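Local structure of transcriptional regulator (Saccharomonospora viridis, 4KWA) at residues I9-W14 and L56-K61; V25-I30 and P46-I51; L84-L89 and H177-L182; T133-Q138 and D147-A152. The protein probably acts as a TetR-family transcriptional repressor, this piece of a longer protein pairing a helix-turn-helix DNA-binding domain with a helical domain that holds choline. One frame throughout, in Å; residues are numbered along the deposited sequence.

Contact 1. Residues I9-W14 and L56-K61; sequences ILETAW and LRRNVK
A largely buried helix crossing joins W14 and E11 of helix 2-20 to L56, R58 and N59 of helix 48-71, where the first helix of the chain packs across the long helix leading from the DNA-binding domain into the ligand-binding domain. The local axes pass 10.2 Å apart at -90°, so the helices cross at right angles and touch over a short span. W14 buries the most surface of any residue here. Its CG stands anti to the backbone N (chi1 -177°), which swings the indole out to helix 48-71. The N59 amide lies stacked over one face of the indole, its plane only 13° from that of the ring, and N59 CB sits 3.6 Å from the centroid of the six-membered ring as a CH-pi contact. N59 CG comes within 3.2 Å of W14 CZ2. The same ring is met at its edge by L56, whose CD2 is 3.4 Å from W14 CZ3. The amide is held from beyond the contact as well: ND2 bonds to E98, while OD1 is buried without a partner in the model. At the outer margin R58 stretches past L10, its CD 4.2 Å from L10 CB, and brings a guanidinium face over E11 CB. E11 OE1 and R58 NH2, 3.5 Å apart, attract by charge alone, because the oxygen lies well out of the guanidinium plane; R7 is the stronger partner of E11. Helix 94-109 adds V101 beside W14 and L56. This packing of the first helix against the long connecting helix belongs to the TetR fold, in which it links the DNA-binding headpiece to the helical body.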
loop_
_atom_site.group_PDB
_atom_site.type_symbol
_atom_site.label_atom_id
_atom_site.label_comp_id
_atom_site.label_asym_id
_atom_site.label_seq_id
_atom_site.Cartn_x
_atom_site.Cartn_y
_atom_site.Cartn_z
ATOM N N ILE A 9 15.987 7.453 21.360
ATOM C CA ILE A 9 14.812 8.194 20.924
ATOM C C ILE A 9 14.251 7.606 19.666
ATOM O O ILE A 9 13.030 7.387 19.538
ATOM C CB ILE A 9 15.137 9.682 20.681
ATOM C CG1 ILE A 9 15.485 10.409 21.967
ATOM C CG2 ILE A 9 13.954 10.379 20.024
ATOM C CD1 ILE A 9 16.084 11.798 21.783
ATOM N N LEU A 10 15.120 7.353 18.686
ATOM C CA LEU A 10 14.667 6.790 17.409
ATOM C C LEU A 10 14.111 5.427 17.484
ATOM O O LEU A 10 13.119 5.124 16.846
ATOM C CB LEU A 10 15.793 6.840 16.373
ATOM C CG LEU A 10 16.213 8.233 15.972
ATOM C CD1 LEU A 10 17.389 8.083 15.038
ATOM C CD2 LEU A 10 15.106 9.022 15.339
ATOM N N GLU A 11 14.714 4.593 18.303
ATOM C CA GLU A 11 14.189 3.218 18.476
ATOM C C GLU A 11 12.810 3.211 19.102
ATOM O O GLU A 11 11.904 2.507 18.620
ATOM C CB GLU A 11 15.138 2.406 19.323
ATOM C CG GLU A 11 14.818 0.927 19.238
ATOM C CD GLU A 11 16.003 0.051 19.659
ATOM O OE1 GLU A 11 17.069 0.618 20.000
ATOM O OE2 GLU A 11 15.892 -1.200 19.592
ATOM N N THR A 12 12.648 4.031 20.114
ATOM C CA THR A 12 11.370 4.205 20.812
ATOM C C THR A 12 10.325 4.816 19.853
ATOM O O THR A 12 9.189 4.266 19.722
ATOM C CB THR A 12 11.556 5.006 22.137
ATOM O OG1 THR A 12 12.424 4.299 23.021
ATOM C CG2 THR A 12 10.275 5.230 22.808
ATOM N N ALA A 13 10.685 5.940 19.188
ATOM C CA ALA A 13 9.763 6.560 18.196
ATOM C C ALA A 13 9.299 5.624 17.113
ATOM O O ALA A 13 8.101 5.612 16.795
ATOM C CB ALA A 13 10.343 7.837 17.601
ATOM N N TRP A 14 10.197 4.773 16.565
ATOM C CA TRP A 14 9.826 3.805 15.525
ATOM C C TRP A 14 8.734 2.848 15.926
ATOM O O TRP A 14 7.697 2.703 15.251
ATOM C CB TRP A 14 11.050 2.969 15.100
ATOM C CG TRP A 14 10.762 1.988 13.961
ATOM C CD1 TRP A 14 10.487 0.612 14.034
ATOM C CD2 TRP A 14 10.752 2.323 12.565
ATOM N NE1 TRP A 14 10.275 0.130 12.749
ATOM C CE2 TRP A 14 10.464 1.148 11.843
ATOM C CE3 TRP A 14 10.943 3.510 11.872
ATOM C CZ2 TRP A 14 10.373 1.126 10.429
ATOM C CZ3 TRP A 14 10.870 3.498 10.453
ATOM C CH2 TRP A 14 10.591 2.284 9.751
ATOM N N LEU A 56 13.305 6.575 9.967
ATOM C CA LEU A 56 13.188 5.784 8.717
ATOM C C LEU A 56 14.630 5.506 8.224
ATOM O O LEU A 56 14.948 4.402 7.781
ATOM C CB LEU A 56 12.485 6.567 7.643
ATOM C CG LEU A 56 11.015 6.812 7.888
ATOM C CD1 LEU A 56 10.470 7.822 6.906
ATOM C CD2 LEU A 56 10.267 5.519 7.734
ATOM N N ARG A 57 15.474 6.510 8.262
ATOM C CA ARG A 57 16.827 6.314 7.783
ATOM C C ARG A 57 17.528 5.222 8.573
ATOM O O ARG A 57 18.182 4.324 8.002
ATOM C CB ARG A 57 17.616 7.603 7.887
ATOM C CG ARG A 57 18.899 7.648 7.048
ATOM C CD ARG A 57 19.720 8.898 7.314
ATOM N NE ARG A 57 18.917 10.132 7.429
ATOM C CZ ARG A 57 18.394 10.806 6.419
ATOM N NH1 ARG A 57 17.751 11.951 6.644
ATOM N NH2 ARG A 57 18.594 10.384 5.181
ATOM N N ARG A 58 17.350 5.259 9.898
ATOM C CA ARG A 58 17.971 4.240 10.750
ATOM C C ARG A 58 17.405 2.852 10.452
ATOM O O ARG A 58 18.125 1.835 10.387
ATOM C CB ARG A 58 17.805 4.574 12.267
ATOM C CG ARG A 58 18.535 3.563 13.163
ATOM C CD ARG A 58 18.276 3.894 14.660
ATOM N NE ARG A 58 18.546 2.728 15.507
ATOM C CZ ARG A 58 17.653 1.815 15.881
ATOM N NH1 ARG A 58 16.361 1.894 15.510
ATOM N NH2 ARG A 58 18.063 0.799 16.649
ATOM N N ASN A 59 16.112 2.772 10.211
ATOM C CA ASN A 59 15.552 1.483 9.959
ATOM C C ASN A 59 15.938 0.933 8.617
ATOM O O ASN A 59 16.077 -0.284 8.470
ATOM C CB ASN A 59 14.035 1.548 10.108
ATOM C CG ASN A 59 13.397 0.274 9.713
ATOM O OD1 ASN A 59 13.119 0.080 8.500
ATOM N ND2 ASN A 59 13.384 -0.675 10.629
ATOM N N VAL A 60 16.044 1.782 7.607
ATOM C CA VAL A 60 16.423 1.295 6.244
ATOM C C VAL A 60 17.786 0.681 6.370
ATOM O O VAL A 60 18.036 -0.370 5.784
ATOM C CB VAL A 60 16.408 2.422 5.192
ATOM C CG1 VAL A 60 17.285 2.144 3.939
ATOM C CG2 VAL A 60 14.979 2.805 4.872
ATOM N N LYS A 61 18.669 1.302 7.139
ATOM C CA LYS A 61 19.993 0.699 7.346
ATOM C C LYS A 61 19.960 -0.636 8.102
ATOM O O LYS A 61 20.671 -1.568 7.785
ATOM C CB LYS A 61 20.863 1.686 8.118
ATOM C CG LYS A 61 22.108 1.082 8.736
ATOM C CD LYS A 61 23.167 2.096 9.097
ATOM C CE LYS A 61 24.175 2.207 7.962
ATOM N NZ LYS A 61 24.988 0.957 7.812
#

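Contact 2. Residues V25-I30 and P46-I51; sequences VRIHDI and PSKKDI
K48 keeps CG opposite its backbone N (chi1 -154°) and stays extended beyond it, which carries NZ across to the carbonyl of V25; I27 instead folds its chain at chi2 (-49°), turning CD1 toward I51. The lysine makes the polar link, NZ to V25 O at 2.7 Å, with the donor tilted 27° from the carbonyl plane. The same ammonium also bonds to Y22 O and lies in cation-pi contact with the Y22 ring, so the turn ahead of helix 27-34 is held by one side chain from the start of helix 48-71. Inward from this, the I51 chain is extended and offers its CD1 to two isoleucines: I27 CD1 approaches at 3.6 Å, and I30 CD1 meets it tip to tip at 4.2 Å. L16 and A13 of helix 2-20 continue this apolar floor. S47 caps helix 48-71, its OG accepting from D50 N at 3.1 Å; at the start of helix 27-34 the bond runs the other way, D29 OD2 accepting from R26 N at 2.8 Å. I27 also touches N38 and H42 of helix 38-44. Helix 27-34 and helix 38-44 make up the predicted helix-turn-helix, and the contact closes it against the base of helix 48-71, as in the three-helix DNA-binding domain of TetR regulators.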
loop_
_atom_site.group_PDB
_atom_site.type_symbol
_atom_site.label_atom_id
_atom_site.label_comp_id
_atom_site.label_asym_id
_atom_site.label_seq_id
_atom_site.Cartn_x
_atom_site.Cartn_y
_atom_site.Cartn_z
ATOM N N VAL A 25 1.249 9.765 17.850
ATOM C CA VAL A 25 2.349 9.785 18.783
ATOM C C VAL A 25 2.774 11.207 19.141
ATOM O O VAL A 25 3.189 11.978 18.278
ATOM C CB VAL A 25 3.555 9.122 18.174
ATOM C CG1 VAL A 25 4.771 9.355 19.051
ATOM C CG2 VAL A 25 3.324 7.650 18.016
ATOM N N ARG A 26 2.731 11.557 20.424
ATOM C CA ARG A 26 3.137 12.832 20.854
ATOM C C ARG A 26 4.545 12.756 21.402
ATOM O O ARG A 26 4.996 11.710 21.862
ATOM C CB ARG A 26 2.111 13.393 21.904
ATOM C CG ARG A 26 0.807 13.738 21.194
ATOM C CD ARG A 26 -0.398 13.948 22.062
ATOM N NE ARG A 26 -1.544 14.233 21.198
ATOM C CZ ARG A 26 -2.328 13.303 20.628
ATOM N NH1 ARG A 26 -3.338 13.702 19.865
ATOM N NH2 ARG A 26 -2.131 11.978 20.794
ATOM N N ILE A 27 5.207 13.883 21.471
ATOM C CA ILE A 27 6.577 13.908 21.996
ATOM C C ILE A 27 6.657 13.403 23.456
ATOM O O ILE A 27 7.594 12.689 23.831
ATOM C CB ILE A 27 7.205 15.301 21.913
ATOM C CG1 ILE A 27 7.251 15.778 20.425
ATOM C CG2 ILE A 27 8.618 15.338 22.534
ATOM C CD1 ILE A 27 7.818 14.781 19.434
ATOM N N HIS A 28 5.673 13.729 24.275
ATOM C CA HIS A 28 5.729 13.298 25.679
ATOM C C HIS A 28 5.561 11.773 25.779
ATOM O O HIS A 28 5.911 11.211 26.762
ATOM C CB HIS A 28 4.703 13.994 26.554
ATOM C CG HIS A 28 3.358 13.344 26.557
ATOM N ND1 HIS A 28 2.368 13.662 25.644
ATOM C CD2 HIS A 28 2.832 12.384 27.359
ATOM C CE1 HIS A 28 1.293 12.926 25.877
ATOM N NE2 HIS A 28 1.553 12.133 26.905
ATOM N N ASP A 29 4.972 11.133 24.768
ATOM C CA ASP A 29 4.833 9.638 24.776
ATOM C C ASP A 29 6.245 9.070 24.677
ATOM O O ASP A 29 6.590 8.057 25.327
ATOM C CB ASP A 29 4.022 9.163 23.591
ATOM C CG ASP A 29 2.603 9.592 23.652
ATOM O OD1 ASP A 29 2.053 9.495 24.756
ATOM O OD2 ASP A 29 1.996 9.919 22.582
ATOM N N ILE A 30 7.043 9.663 23.806
ATOM C CA ILE A 30 8.437 9.234 23.686
ATOM C C ILE A 30 9.236 9.521 24.946
ATOM O O ILE A 30 9.915 8.632 25.508
ATOM C CB ILE A 30 9.108 9.873 22.477
ATOM C CG1 ILE A 30 8.343 9.527 21.257
ATOM C CG2 ILE A 30 10.508 9.345 22.243
ATOM C CD1 ILE A 30 8.580 10.417 20.036
ATOM N N PRO A 46 14.074 18.803 16.077
ATOM C CA PRO A 46 13.230 19.988 16.239
ATOM C C PRO A 46 11.818 19.863 15.781
ATOM O O PRO A 46 11.021 20.731 16.149
ATOM C CB PRO A 46 13.990 21.094 15.468
ATOM C CG PRO A 46 15.387 20.593 15.340
ATOM C CD PRO A 46 15.249 19.089 15.255
ATOM N N SER A 47 11.479 18.848 14.965
ATOM C CA SER A 47 10.130 18.711 14.603
ATOM C C SER A 47 9.846 17.235 14.525
ATOM O O SER A 47 10.729 16.375 14.325
ATOM C CB SER A 47 9.864 19.314 13.233
ATOM O OG SER A 47 10.234 18.358 12.274
ATOM N N LYS A 48 8.568 16.964 14.629
ATOM C CA LYS A 48 8.132 15.610 14.611
ATOM C C LYS A 48 8.562 14.934 13.300
ATOM O O LYS A 48 8.991 13.754 13.297
ATOM C CB LYS A 48 6.634 15.651 14.716
ATOM C CG LYS A 48 6.110 14.421 15.308
ATOM C CD LYS A 48 4.643 14.563 15.441
ATOM C CE LYS A 48 4.169 13.169 15.762
ATOM N NZ LYS A 48 2.702 13.237 15.901
ATOM N N LYS A 49 8.386 15.653 12.173
ATOM C CA LYS A 49 8.756 15.105 10.844
ATOM C C LYS A 49 10.189 14.743 10.829
ATOM O O LYS A 49 10.612 13.852 10.073
ATOM C CB LYS A 49 8.472 16.083 9.661
ATOM C CG LYS A 49 7.002 16.260 9.338
ATOM C CD LYS A 49 6.764 17.263 8.202
ATOM C CE LYS A 49 7.257 18.668 8.513
ATOM N NZ LYS A 49 6.865 19.638 7.446
ATOM N N ASP A 50 11.008 15.452 11.594
ATOM C CA ASP A 50 12.401 15.026 11.653
ATOM C C ASP A 50 12.577 13.730 12.376
ATOM O O ASP A 50 13.464 12.949 11.984
ATOM C CB ASP A 50 13.327 16.028 12.294
ATOM C CG ASP A 50 13.861 16.999 11.299
ATOM O OD1 ASP A 50 13.043 17.635 10.584
ATOM O OD2 ASP A 50 15.098 17.078 11.207
ATOM N N ILE A 51 11.804 13.495 13.448
ATOM C CA ILE A 51 11.887 12.181 14.135
ATOM C C ILE A 51 11.507 11.050 13.123
ATOM O O ILE A 51 12.199 10.026 13.048
ATOM C CB ILE A 51 10.989 12.092 15.377
ATOM C CG1 ILE A 51 11.375 13.204 16.341
ATOM C CG2 ILE A 51 11.134 10.682 16.031
ATOM C CD1 ILE A 51 10.533 13.206 17.589
#

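Contact 3. Residues L84-L89 and H177-L182; sequences LVELQL and HMRQHL
V85, L89, M178 and L182 form the apolar centre where helix 77-86 and the turn after it meet helix 175-190, inside the all-helical C-terminal domain of the TetR fold. V85 CG1 rests 3.6 Å from L182 CD1. Beyond it the chain bends through a type I turn from E86 to L89, and this turn brings L89 back against the same helix. The two methyls of L89 divide the work. CD2 lies 3.9 Å from CG of M178, present here as selenomethionine, the two side chains lying alongside with opposed directions, and the same methyl is 4.1 Å from L182 CD1; L89 CD1 turns to R179, 3.4 Å from its NE. Helix 148-168 closes the floor below, with L162 and I159 against L182 and V166 against M178. Within the turn, Q88 belongs to the choline pocket, and its backbone O accepts from W99, another pocket residue. The turn thus joins this packing to the ligand site through Q88. Outermost is a salt bridge. R179 bends at chi3 (-68°), which turns its guanidinium along E86, and the E86 chain bends at chi2 to meet it, so that the two planes lie only 13° apart. The grip is side-on, one nitrogen to each oxygen, and both oxygens use their syn lone pairs. A further nitrogen, NH1, pairs with D176. The shorter of the two links is R179 NE to E86 OE1, at 2.8 Å with an N-H...O angle of 157°.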
loop_
_atom_site.group_PDB
_atom_site.type_symbol
_atom_site.label_atom_id
_atom_site.label_comp_id
_atom_site.label_asym_id
_atom_site.label_seq_id
_atom_site.Cartn_x
_atom_site.Cartn_y
_atom_site.Cartn_z
ATOM N N LEU A 84 15.115 -13.659 0.219
ATOM C CA LEU A 84 14.774 -12.264 0.008
ATOM C C LEU A 84 13.310 -11.996 0.196
ATOM O O LEU A 84 12.979 -10.997 0.774
ATOM C CB LEU A 84 15.168 -11.755 -1.382
ATOM C CG LEU A 84 16.597 -11.331 -1.528
ATOM C CD1 LEU A 84 16.937 -11.082 -3.003
ATOM C CD2 LEU A 84 16.860 -10.079 -0.644
ATOM N N VAL A 85 12.462 -12.849 -0.353
ATOM C CA VAL A 85 11.020 -12.700 -0.271
ATOM C C VAL A 85 10.580 -12.985 1.138
ATOM O O VAL A 85 9.782 -12.206 1.690
ATOM C CB VAL A 85 10.328 -13.549 -1.374
ATOM C CG1 VAL A 85 8.843 -13.619 -1.138
ATOM C CG2 VAL A 85 10.637 -12.976 -2.766
ATOM N N GLU A 86 11.204 -13.980 1.801
ATOM C CA GLU A 86 10.903 -14.304 3.185
ATOM C C GLU A 86 11.126 -13.073 4.148
ATOM O O GLU A 86 10.383 -12.844 5.136
ATOM C CB GLU A 86 11.736 -15.527 3.647
ATOM C CG GLU A 86 11.532 -15.885 5.123
ATOM C CD GLU A 86 10.182 -16.556 5.398
ATOM O OE1 GLU A 86 9.580 -17.167 4.469
ATOM O OE2 GLU A 86 9.723 -16.530 6.576
ATOM N N LEU A 87 12.259 -12.409 3.952
ATOM C CA LEU A 87 12.602 -11.169 4.682
ATOM C C LEU A 87 11.570 -10.034 4.522
ATOM O O LEU A 87 11.562 -9.099 5.291
ATOM C CB LEU A 87 13.896 -10.608 4.152
ATOM C CG LEU A 87 15.132 -11.327 4.541
ATOM C CD1 LEU A 87 16.245 -10.637 3.777
ATOM C CD2 LEU A 87 15.278 -11.197 6.044
ATOM N N GLN A 88 10.710 -10.103 3.496
ATOM C CA GLN A 88 9.688 -9.143 3.294
ATOM C C GLN A 88 8.400 -9.485 3.934
ATOM O O GLN A 88 7.486 -8.675 3.824
ATOM C CB GLN A 88 9.392 -8.889 1.801
ATOM C CG GLN A 88 10.613 -8.610 0.945
ATOM C CD GLN A 88 11.757 -7.803 1.610
ATOM O OE1 GLN A 88 12.951 -8.243 1.588
ATOM N NE2 GLN A 88 11.451 -6.625 2.136
ATOM N N LEU A 89 8.254 -10.659 4.552
ATOM C CA LEU A 89 6.975 -10.973 5.163
ATOM C C LEU A 89 6.746 -10.187 6.419
ATOM O O LEU A 89 7.665 -9.981 7.161
ATOM C CB LEU A 89 6.919 -12.469 5.466
ATOM C CG LEU A 89 7.128 -13.313 4.230
ATOM C CD1 LEU A 89 7.069 -14.775 4.638
ATOM C CD2 LEU A 89 6.180 -13.003 3.115
ATOM N N HIS A 177 -0.238 -17.644 4.203
ATOM C CA HIS A 177 -0.892 -17.615 2.863
ATOM C C HIS A 177 -0.095 -16.742 1.879
ATOM O O HIS A 177 0.103 -17.119 0.744
ATOM C CB HIS A 177 -2.351 -17.269 2.973
ATOM C CG HIS A 177 -3.154 -18.343 3.683
ATOM N ND1 HIS A 177 -3.766 -18.153 4.913
ATOM C CD2 HIS A 177 -3.387 -19.645 3.354
ATOM C CE1 HIS A 177 -4.382 -19.265 5.277
ATOM N NE2 HIS A 177 -4.165 -20.187 4.352
HETATM N N MSE A 178 0.395 -15.608 2.371
HETATM C CA MSE A 178 1.218 -14.713 1.544
HETATM C C MSE A 178 2.497 -15.438 1.097
HETATM O O MSE A 178 2.976 -15.300 -0.051
HETATM C CB MSE A 178 1.536 -13.473 2.437
HETATM C CG MSE A 178 2.580 -12.619 1.770
HETATM SE SE MSE A 178 2.608 -10.852 2.678
HETATM C CE MSE A 178 3.974 -10.024 1.632
ATOM N N ARG A 179 3.113 -16.119 2.032
ATOM C CA ARG A 179 4.309 -16.903 1.768
ATOM C C ARG A 179 4.059 -17.912 0.679
ATOM O O ARG A 179 4.807 -17.976 -0.240
ATOM C CB ARG A 179 4.858 -17.608 3.009
ATOM C CG ARG A 179 6.193 -18.274 2.788
ATOM C CD ARG A 179 6.709 -19.043 3.990
ATOM N NE ARG A 179 7.056 -18.188 5.097
ATOM C CZ ARG A 179 6.378 -18.106 6.225
ATOM N NH1 ARG A 179 5.311 -18.818 6.435
ATOM N NH2 ARG A 179 6.772 -17.297 7.167
ATOM N N GLN A 180 2.974 -18.670 0.813
ATOM C CA GLN A 180 2.550 -19.673 -0.193
ATOM C C GLN A 180 2.274 -19.049 -1.590
ATOM O O GLN A 180 2.767 -19.525 -2.600
ATOM C CB GLN A 180 1.273 -20.415 0.296
ATOM C CG GLN A 180 1.044 -21.715 -0.505
ATOM C CD GLN A 180 0.054 -22.672 0.159
ATOM O OE1 GLN A 180 0.159 -23.895 0.018
ATOM N NE2 GLN A 180 -0.880 -22.121 0.919
ATOM N N HIS A 181 1.517 -17.962 -1.592
ATOM C CA HIS A 181 1.246 -17.264 -2.846
ATOM C C HIS A 181 2.530 -16.820 -3.564
ATOM O O HIS A 181 2.694 -16.940 -4.782
ATOM C CB HIS A 181 0.306 -16.065 -2.555
ATOM C CG HIS A 181 -0.200 -15.417 -3.813
ATOM N ND1 HIS A 181 -1.475 -15.653 -4.307
ATOM C CD2 HIS A 181 0.447 -14.735 -4.783
ATOM C CE1 HIS A 181 -1.602 -15.070 -5.485
ATOM N NE2 HIS A 181 -0.469 -14.475 -5.784
ATOM N N LEU A 182 3.457 -16.206 -2.822
ATOM C CA LEU A 182 4.698 -15.708 -3.378
ATOM C C LEU A 182 5.640 -16.853 -3.849
ATOM O O LEU A 182 6.210 -16.764 -4.921
ATOM C CB LEU A 182 5.417 -14.811 -2.351
ATOM C CG LEU A 182 4.839 -13.404 -2.158
ATOM C CD1 LEU A 182 5.421 -12.696 -0.932
ATOM C CD2 LEU A 182 5.033 -12.602 -3.436
#

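Contact 4. Residues T133-Q138 and D147-A152; sequences TIRTGQ and DADELA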
loop_
_atom_site.group_PDB
_atom_site.type_symbol
_atom_site.label_atom_id
_atom_site.label_comp_id
_atom_site.label_asym_id
_atom_site.label_seq_id
_atom_site.Cartn_x
_atom_site.Cartn_y
_atom_site.Cartn_z
ATOM N N THR A 133 19.110 -10.381 -8.699
ATOM C CA THR A 133 18.939 -11.813 -8.361
ATOM C C THR A 133 18.349 -12.633 -9.535
ATOM O O THR A 133 18.751 -13.770 -9.831
ATOM C CB THR A 133 18.090 -11.896 -7.128
ATOM O OG1 THR A 133 18.760 -11.055 -6.144
ATOM C CG2 THR A 133 17.950 -13.384 -6.581
ATOM N N ILE A 134 17.358 -12.037 -10.181
ATOM C CA ILE A 134 16.769 -12.621 -11.363
ATOM C C ILE A 134 17.809 -12.880 -12.427
ATOM O O ILE A 134 17.851 -14.021 -12.923
ATOM C CB ILE A 134 15.561 -11.782 -11.852
ATOM C CG1 ILE A 134 14.463 -11.905 -10.788
ATOM C CG2 ILE A 134 15.068 -12.271 -13.186
ATOM C CD1 ILE A 134 13.413 -10.809 -10.886
ATOM N N ARG A 135 18.643 -11.881 -12.777
ATOM C CA ARG A 135 19.665 -12.085 -13.803
ATOM C C ARG A 135 20.709 -13.129 -13.372
ATOM O O ARG A 135 21.254 -13.876 -14.168
ATOM C CB ARG A 135 20.342 -10.725 -14.141
ATOM C CG ARG A 135 19.344 -9.728 -14.682
ATOM C CD ARG A 135 20.019 -8.388 -15.006
ATOM N NE ARG A 135 19.134 -7.274 -15.345
ATOM C CZ ARG A 135 18.920 -6.246 -14.516
ATOM N NH1 ARG A 135 19.606 -6.151 -13.318
ATOM N NH2 ARG A 135 18.150 -5.277 -14.902
ATOM N N THR A 136 20.999 -13.253 -12.085
ATOM C CA THR A 136 21.920 -14.346 -11.730
ATOM C C THR A 136 21.272 -15.744 -11.974
ATOM O O THR A 136 21.952 -16.648 -12.506
ATOM C CB THR A 136 22.389 -14.224 -10.253
ATOM O OG1 THR A 136 22.960 -12.953 -10.023
ATOM C CG2 THR A 136 23.417 -15.241 -9.866
ATOM N N GLY A 137 20.049 -15.935 -11.515
ATOM C CA GLY A 137 19.333 -17.228 -11.696
ATOM C C GLY A 137 19.171 -17.527 -13.184
ATOM O O GLY A 137 19.137 -18.704 -13.618
ATOM N N GLN A 138 19.049 -16.463 -14.000
ATOM C CA GLN A 138 18.961 -16.629 -15.428
ATOM C C GLN A 138 20.275 -17.152 -15.927
ATOM O O GLN A 138 20.271 -18.133 -16.689
ATOM C CB GLN A 138 18.582 -15.321 -16.122
ATOM C CG GLN A 138 17.110 -15.020 -15.950
ATOM C CD GLN A 138 16.678 -13.632 -16.468
ATOM O OE1 GLN A 138 17.474 -12.692 -16.572
ATOM N NE2 GLN A 138 15.429 -13.499 -16.678
ATOM N N ASP A 147 12.348 -10.254 -19.116
ATOM C CA ASP A 147 12.918 -8.966 -18.723
ATOM C C ASP A 147 12.871 -8.877 -17.184
ATOM O O ASP A 147 11.806 -8.977 -16.535
ATOM C CB ASP A 147 12.172 -7.845 -19.398
ATOM C CG ASP A 147 12.649 -6.499 -19.014
ATOM O OD1 ASP A 147 12.480 -6.110 -17.857
ATOM O OD2 ASP A 147 13.130 -5.770 -19.908
ATOM N N ALA A 148 14.054 -8.751 -16.612
ATOM C CA ALA A 148 14.212 -8.695 -15.161
ATOM C C ALA A 148 13.700 -7.449 -14.535
ATOM O O ALA A 148 13.357 -7.436 -13.357
ATOM C CB ALA A 148 15.667 -8.873 -14.784
ATOM N N ASP A 149 13.685 -6.368 -15.280
ATOM C CA ASP A 149 13.159 -5.154 -14.733
ATOM C C ASP A 149 11.590 -5.236 -14.595
ATOM O O ASP A 149 11.015 -4.765 -13.602
ATOM C CB ASP A 149 13.518 -4.024 -15.732
ATOM C CG ASP A 149 14.923 -3.471 -15.563
ATOM O OD1 ASP A 149 15.095 -2.612 -14.684
ATOM O OD2 ASP A 149 15.818 -3.738 -16.396
ATOM N N GLU A 150 10.925 -5.737 -15.621
ATOM C CA GLU A 150 9.451 -5.871 -15.581
ATOM C C GLU A 150 9.078 -6.828 -14.470
ATOM O O GLU A 150 8.108 -6.565 -13.714
ATOM C CB GLU A 150 8.871 -6.375 -16.919
ATOM C CG GLU A 150 8.837 -5.361 -18.059
ATOM C CD GLU A 150 7.771 -4.240 -17.932
ATOM O OE1 GLU A 150 7.568 -3.572 -18.973
ATOM O OE2 GLU A 150 7.116 -4.004 -16.864
ATOM N N LEU A 151 9.877 -7.895 -14.340
ATOM C CA LEU A 151 9.685 -8.897 -13.308
ATOM C C LEU A 151 9.958 -8.325 -11.928
ATOM O O LEU A 151 9.216 -8.620 -11.022
ATOM C CB LEU A 151 10.509 -10.151 -13.599
ATOM C CG LEU A 151 10.395 -11.240 -12.516
ATOM C CD1 LEU A 151 8.932 -11.568 -12.235
ATOM C CD2 LEU A 151 11.118 -12.519 -12.939
ATOM N N ALA A 152 11.101 -7.632 -11.694
ATOM C CA ALA A 152 11.287 -6.943 -10.427
ATOM C C ALA A 152 10.081 -6.012 -10.110
ATOM O O ALA A 152 9.678 -5.907 -8.999
ATOM C CB ALA A 152 12.548 -6.114 -10.465
HETATM O O HOH W 1 17.786 -3.236 -13.568
#
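R135 NH2 is shared between D149 OD2, 3.2 Å away in a salt bridge across the contact, and a water that lies doubtfully close to it. The hydrogen bond within the salt bridge is weak: OD2 lies at the edge of the guanidinium, in its plane, but the N-H...O angle is only 121° and the carboxylate plane is turned 65° away. The water donates to D149 OD1 at 3.0 Å; Y127 OH also bonds to that oxygen. The R135 chain, extended from CG to NE, runs over A148, whose CB is 3.8 Å from R135 CG and lies over one face of the guanidinium. At small A148 the CA atoms of I134 and A148 come to 6.0 Å; the local axes of helix 113-139 and helix 148-168 cross at 128°, 10.1 Å apart. Below the arginine, I134 wedges between A148 and L151: its CG2 is 3.8 Å from A148 CB, and its CD1 presses on L151 CG at 3.5 Å, tighter than ordinary van der Waals contact. F185 and I190 of helix 175-190 lie against L151. D147 caps helix 148-168, its OD1 taking E150 N at 2.7 Å nearly along the C-O axis, with a weaker bond from D149 N. E150, next in line, reaches H181 of the second subunit. D147 and D149 thus put negative charge at the helix start, where the dipole should favour it. The chemistry implies an apolar, tightly fitted join under a charged and hydrated rim, with R135 held more by charge than by directed bonds.

How the contacts relate
Contacts 1 and 2 form one continuous core, both using helix 48-71: their centres are 12 Å apart, A13 CB meets I51 CG2 at 3.3 Å, and contact 2 is nested inside the chain loop that contact 1 closes. Contacts 3 and 4 make a second group, 18 Å apart by centres, joined where L84 CD1 touches T133 OG1 at 3.6 Å. The groups lie on opposite sides of the chain's centre, with contacts 1 and 3 about 9 Å apart at their nearest atoms. Choline sits between them, about 4 Å from the Q88 side chain and about 8 Å from that of N59. H181 and E150 pair reciprocally across the dimer, tying contacts 3 and 4 to the second subunit.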